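Local coordinates for amphoterin-induced protein 1 (Mus musculus, PDB 2XOT) that promotes the growth and fasciculation of neurites and, as a homodimer formed through its leucine-rich repeats, may mediate cell-cell adhesion, at residues 67-72 with 91-96; 140-145 with 167-172. All blocks are in the same frame, centred on the assembly; numbering follows the deposited sequence.

Contact 1: residues 67-72 with 91-96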
loop_
_atom_site.group_PDB
_atom_site.type_symbol
_atom_site.label_atom_id
_atom_site.label_comp_id
_atom_site.label_asym_id
_atom_site.label_seq_id
_atom_site.Cartn_x
_atom_site.Cartn_y
_atom_site.Cartn_z
ATOM N N HIS B 67 -1.566 -5.966 9.624
ATOM C CA HIS B 67 -0.626 -5.329 8.680
ATOM C C HIS B 67 -0.178 -3.917 9.058
ATOM O O HIS B 67 0.920 -3.477 8.698
ATOM C CB HIS B 67 -1.241 -5.332 7.297
ATOM C CG HIS B 67 -1.407 -6.707 6.743
ATOM N ND1 HIS B 67 -2.191 -6.978 5.643
ATOM C CD2 HIS B 67 -0.893 -7.897 7.148
ATOM C CE1 HIS B 67 -2.152 -8.278 5.391
ATOM N NE2 HIS B 67 -1.372 -8.860 6.290
ATOM N N SER B 68 -1.034 -3.211 9.797
ATOM C CA SER B 68 -0.719 -1.878 10.300
ATOM C C SER B 68 -0.921 -1.734 11.800
ATOM O O SER B 68 -1.967 -2.091 12.323
ATOM C CB SER B 68 -1.609 -0.874 9.589
ATOM O OG SER B 68 -1.321 -0.937 8.185
ATOM N N LEU B 69 0.076 -1.156 12.458
ATOM C CA LEU B 69 0.063 -0.955 13.894
ATOM C C LEU B 69 0.439 0.502 14.118
ATOM O O LEU B 69 1.566 0.909 13.841
ATOM C CB LEU B 69 1.055 -1.899 14.552
ATOM C CG LEU B 69 1.250 -1.721 16.057
ATOM C CD1 LEU B 69 -0.087 -1.671 16.791
ATOM C CD2 LEU B 69 2.113 -2.859 16.564
ATOM N N LEU B 70 -0.537 1.287 14.551
ATOM C CA LEU B 70 -0.389 2.713 14.682
ATOM C C LEU B 70 -0.296 3.027 16.166
ATOM O O LEU B 70 -1.295 2.888 16.872
ATOM C CB LEU B 70 -1.609 3.424 14.082
ATOM C CG LEU B 70 -1.683 3.603 12.561
ATOM C CD1 LEU B 70 -0.979 2.537 11.784
ATOM C CD2 LEU B 70 -3.159 3.766 12.098
ATOM N N LEU B 71 0.886 3.469 16.606
ATOM C CA LEU B 71 1.165 3.767 18.017
ATOM C C LEU B 71 1.688 5.184 18.252
ATOM O O LEU B 71 2.267 5.466 19.300
ATOM C CB LEU B 71 2.171 2.749 18.547
ATOM C CG LEU B 71 1.588 1.345 18.744
ATOM C CD1 LEU B 71 2.683 0.312 18.666
ATOM C CD2 LEU B 71 0.802 1.226 20.093
ATOM N N SER B 72 1.513 6.071 17.282
ATOM C CA SER B 72 2.039 7.435 17.400
ATOM C C SER B 72 1.343 8.208 18.502
ATOM O O SER B 72 0.248 7.849 18.912
ATOM C CB SER B 72 1.899 8.196 16.077
ATOM O OG SER B 72 0.550 8.532 15.815
ATOM N N ARG B 91 3.297 -4.940 8.090
ATOM C CA ARG B 91 3.907 -4.177 6.976
ATOM C C ARG B 91 4.204 -2.710 7.302
ATOM O O ARG B 91 5.128 -2.142 6.763
ATOM C CB ARG B 91 2.972 -4.186 5.775
ATOM C CG ARG B 91 2.734 -5.545 5.216
ATOM C CD ARG B 91 1.585 -5.543 4.241
ATOM N NE ARG B 91 1.281 -6.924 3.883
ATOM C CZ ARG B 91 0.282 -7.301 3.099
ATOM N NH1 ARG B 91 -0.522 -6.400 2.537
ATOM N NH2 ARG B 91 0.103 -8.600 2.866
ATOM N N TYR B 92 3.410 -2.095 8.169
ATOM C CA TYR B 92 3.481 -0.654 8.431
ATOM C C TYR B 92 3.423 -0.450 9.953
ATOM O O TYR B 92 2.483 -0.925 10.596
ATOM C CB TYR B 92 2.283 0.058 7.770
ATOM C CG TYR B 92 2.323 1.600 7.736
ATOM C CD1 TYR B 92 2.686 2.275 6.582
ATOM C CD2 TYR B 92 1.953 2.368 8.843
ATOM C CE1 TYR B 92 2.698 3.672 6.528
ATOM C CE2 TYR B 92 1.981 3.774 8.804
ATOM C CZ TYR B 92 2.355 4.409 7.642
ATOM O OH TYR B 92 2.373 5.788 7.590
ATOM N N LEU B 93 4.422 0.232 10.510
ATOM C CA LEU B 93 4.519 0.449 11.968
ATOM C C LEU B 93 4.802 1.919 12.242
ATOM O O LEU B 93 5.842 2.423 11.854
ATOM C CB LEU B 93 5.621 -0.436 12.591
ATOM C CG LEU B 93 5.947 -0.274 14.096
ATOM C CD1 LEU B 93 4.727 -0.537 15.003
ATOM C CD2 LEU B 93 7.101 -1.221 14.502
ATOM N N ASP B 94 3.890 2.599 12.929
ATOM C CA ASP B 94 4.078 4.017 13.304
ATOM C C ASP B 94 4.382 4.161 14.813
ATOM O O ASP B 94 3.502 3.931 15.662
ATOM C CB ASP B 94 2.827 4.800 12.928
ATOM C CG ASP B 94 3.010 6.297 13.028
ATOM O OD1 ASP B 94 4.072 6.756 13.510
ATOM O OD2 ASP B 94 2.060 7.027 12.626
ATOM N N LEU B 95 5.628 4.538 15.112
ATOM C CA LEU B 95 6.129 4.784 16.474
ATOM C C LEU B 95 6.566 6.232 16.626
ATOM O O LEU B 95 7.318 6.570 17.539
ATOM C CB LEU B 95 7.293 3.833 16.766
ATOM C CG LEU B 95 6.854 2.397 17.142
ATOM C CD1 LEU B 95 8.057 1.413 17.156
ATOM C CD2 LEU B 95 6.129 2.350 18.501
ATOM N N SER B 96 6.079 7.089 15.725
ATOM C CA SER B 96 6.418 8.497 15.717
ATOM C C SER B 96 5.756 9.201 16.888
ATOM O O SER B 96 4.746 8.743 17.385
ATOM C CB SER B 96 5.964 9.163 14.407
ATOM O OG SER B 96 4.543 9.140 14.264
HETATM O O HOH W 1 -0.302 6.695 14.274
#

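Contact 2: residues 140-145 with 167-172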
loop_
_atom_site.group_PDB
_atom_site.type_symbol
_atom_site.label_atom_id
_atom_site.label_comp_id
_atom_site.label_asym_id
_atom_site.label_seq_id
_atom_site.Cartn_x
_atom_site.Cartn_y
_atom_site.Cartn_z
ATOM N N LYS B 140 11.165 2.099 3.684
ATOM C CA LYS B 140 11.155 3.499 4.142
ATOM C C LYS B 140 11.385 3.579 5.657
ATOM O O LYS B 140 10.639 2.984 6.419
ATOM C CB LYS B 140 9.807 4.164 3.827
ATOM C CG LYS B 140 9.402 4.176 2.346
ATOM C CD LYS B 140 7.955 4.583 2.180
ATOM C CE LYS B 140 7.492 4.456 0.743
ATOM N NZ LYS B 140 6.106 5.054 0.589
ATOM N N LEU B 141 12.393 4.325 6.079
ATOM C CA LEU B 141 12.669 4.541 7.498
ATOM C C LEU B 141 12.738 6.035 7.824
ATOM O O LEU B 141 13.667 6.740 7.396
ATOM C CB LEU B 141 13.979 3.861 7.879
ATOM C CG LEU B 141 14.539 3.991 9.294
ATOM C CD1 LEU B 141 13.535 3.473 10.368
ATOM C CD2 LEU B 141 15.914 3.252 9.356
ATOM N N TYR B 142 11.775 6.498 8.624
ATOM C CA TYR B 142 11.644 7.922 8.957
ATOM C C TYR B 142 12.158 8.160 10.380
ATOM O O TYR B 142 11.596 7.651 11.331
ATOM C CB TYR B 142 10.193 8.361 8.870
ATOM C CG TYR B 142 9.579 8.437 7.466
ATOM C CD1 TYR B 142 9.422 9.660 6.823
ATOM C CD2 TYR B 142 9.112 7.308 6.818
ATOM C CE1 TYR B 142 8.838 9.748 5.569
ATOM C CE2 TYR B 142 8.512 7.385 5.547
ATOM C CZ TYR B 142 8.410 8.602 4.928
ATOM O OH TYR B 142 7.821 8.716 3.690
ATOM N N LEU B 143 13.223 8.944 10.487
ATOM C CA LEU B 143 13.942 9.202 11.724
ATOM C C LEU B 143 14.131 10.696 11.961
ATOM O O LEU B 143 14.969 11.108 12.777
ATOM C CB LEU B 143 15.304 8.494 11.662
ATOM C CG LEU B 143 15.288 7.007 12.052
ATOM C CD1 LEU B 143 16.525 6.266 11.496
ATOM C CD2 LEU B 143 15.197 6.871 13.600
ATOM N N SER B 144 13.347 11.515 11.276
ATOM C CA SER B 144 13.454 12.971 11.426
ATOM C C SER B 144 13.004 13.399 12.817
ATOM O O SER B 144 12.330 12.652 13.508
ATOM C CB SER B 144 12.617 13.684 10.370
ATOM O OG SER B 144 11.247 13.452 10.616
ATOM N N GLN B 145 13.386 14.608 13.208
ATOM C CA GLN B 145 13.112 15.170 14.539
ATOM C C GLN B 145 13.520 14.225 15.648
ATOM O O GLN B 145 12.716 13.902 16.525
ATOM C CB GLN B 145 11.644 15.580 14.712
ATOM C CG GLN B 145 10.830 15.744 13.417
ATOM C CD GLN B 145 10.890 17.109 12.868
ATOM O OE1 GLN B 145 11.146 18.050 13.603
ATOM N NE2 GLN B 145 10.643 17.248 11.560
ATOM N N LEU B 167 14.136 4.951 1.141
ATOM C CA LEU B 167 13.865 6.239 1.792
ATOM C C LEU B 167 14.382 6.181 3.221
ATOM O O LEU B 167 13.959 5.327 4.007
ATOM C CB LEU B 167 12.372 6.568 1.790
ATOM C CG LEU B 167 11.914 7.978 2.241
ATOM C CD1 LEU B 167 10.527 8.254 1.673
ATOM C CD2 LEU B 167 11.918 8.230 3.779
ATOM N N LEU B 168 15.328 7.056 3.529
ATOM C CA LEU B 168 15.901 7.204 4.849
ATOM C C LEU B 168 15.881 8.701 5.189
ATOM O O LEU B 168 16.668 9.492 4.657
ATOM C CB LEU B 168 17.325 6.663 4.859
ATOM C CG LEU B 168 18.113 6.836 6.155
ATOM C CD1 LEU B 168 17.382 6.160 7.318
ATOM C CD2 LEU B 168 19.515 6.297 6.021
ATOM N N ASP B 169 14.963 9.085 6.068
ATOM C CA ASP B 169 14.763 10.492 6.424
ATOM C C ASP B 169 15.492 10.788 7.726
ATOM O O ASP B 169 15.088 10.335 8.797
ATOM C CB ASP B 169 13.273 10.782 6.549
ATOM C CG ASP B 169 12.975 12.237 6.791
ATOM O OD1 ASP B 169 13.905 13.076 6.762
ATOM O OD2 ASP B 169 11.796 12.531 7.031
ATOM N N LEU B 170 16.595 11.515 7.608
ATOM C CA LEU B 170 17.395 11.933 8.747
ATOM C C LEU B 170 17.349 13.458 8.896
ATOM O O LEU B 170 18.232 14.064 9.502
ATOM C CB LEU B 170 18.832 11.415 8.597
ATOM C CG LEU B 170 18.996 9.902 8.898
ATOM C CD1 LEU B 170 20.272 9.292 8.282
ATOM C CD2 LEU B 170 19.020 9.684 10.394
ATOM N N SER B 171 16.297 14.073 8.376
ATOM C CA SER B 171 16.170 15.528 8.454
ATOM C C SER B 171 15.887 15.949 9.892
ATOM O O SER B 171 15.386 15.173 10.688
ATOM C CB SER B 171 15.070 16.039 7.500
ATOM O OG SER B 171 13.792 15.501 7.798
ATOM N N SER B 172 16.202 17.194 10.208
ATOM C CA SER B 172 15.914 17.764 11.519
ATOM C C SER B 172 16.508 16.900 12.621
ATOM O O SER B 172 15.805 16.485 13.543
ATOM C CB SER B 172 14.410 17.971 11.705
ATOM O OG SER B 172 13.917 18.885 10.743
#

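Contact 1: residues 67-72 with 91-96
H67 and R91 stand abreast just ahead of two paired strands, and their flat groups stack. The guanidinium lies over one face of the imidazole, with centres 3.7 Å apart and planes only 16° from parallel. Because R91 is extended from CG to NE, it runs alongside H67 in the same direction and places its CZ over the ring, displaced toward the rim, with R91 NH2 3.4 Å from H67 CE1.

The backbones form the parallel ladder that joins consecutive leucine-rich repeats, here LRR 2 and LRR 3. H67 O receives two donors, R91 N and Y92 N. Beyond it, L69 N donates to Y92 O, D94 N to L69 O, and L71 N to D94 O, the last at 2.8 Å.

Apolar contacts occupy both faces of the ladder. On the L69-L93 face the two leucines lie side by side, each with CG anti to its own backbone N (chi1 175° and 176°), and L93 CD1 reaches L69 CG at 3.8 Å. L71 and L95 also lie side by side, L95 CD2 meeting L71 CB and CD1. On the other face, L70 CD1 approaches Y92 CD2 obliquely, at 4.2 Å.

Polar groups finish the loop end. D94 OD1 is gripped by S96 N, in an Asx turn, and by S96 OG, which D94 OD1 receives on its syn lone pair. D94 OD2 accepts from a water that also bonds S72 OG, while S72 CB packs 3.3 Å from S96 OG.

Strand 43-45 continues the sheet beyond 68-70 through backbone bonds from S68 and L70. Strand 116-118 follows 92-94, where V116 and L118 touch Y92, a residue that also packs on L43 of the second subunit.

Contact 2: residues 140-145 with 167-172
L167 lies across the ring of Y142, a CH-pi contact on the parallel sheet where LRR 5 meets LRR 6 in the leucine-rich repeat solenoid. L167 CD2 sits over one face, 3.8 Å from the ring centroid and 14° off its normal. With CG turned beside the backbone N (chi1 -70°), the tyrosine ring leans over the neighbouring strand. D169 crosses the same ring obliquely, its carboxylate plane 75° from the ring plane and OD2 3.7 Å from Y142 CD1.

Both polar ends reach the second subunit: Y142 OH bonds N21 and D169 OD2 bonds S20 of that chain. S171 N meets D169 OD1 from above the carboxylate plane, closing an Asx turn, while S171 OG donates to the syn lone pair of the same oxygen. An alanine here removes the carboxylate and would probably leave S171 OG and N without their shared acceptor and S20 of the second subunit without its partner.

On the opposite face of the sheet L141 and L168 run side by side, L141 CD2 3.8 Å from L168 CD1. At the loop end the amide of Q145 rests against S172 CB, and Q145 N donates to S171 O at 3.3 Å.

Contacts 1 and 2 are two rungs of one principle, the stacking of successive leucine-rich repeats through a parallel strand in each. They follow in series along the chain, contact 1 closing before contact 2 opens. Their centres are 15 Å apart and their nearest atoms about 7 Å, so they do not touch; strand 116-118 lies between them in the sheet and meets side chains of both. Contact 1 lies toward the N-terminal end of the solenoid, contact 2 closer to its other end. Both also meet the second subunit, contact 2 with more residues, in keeping with the repeat region mediating homodimerization.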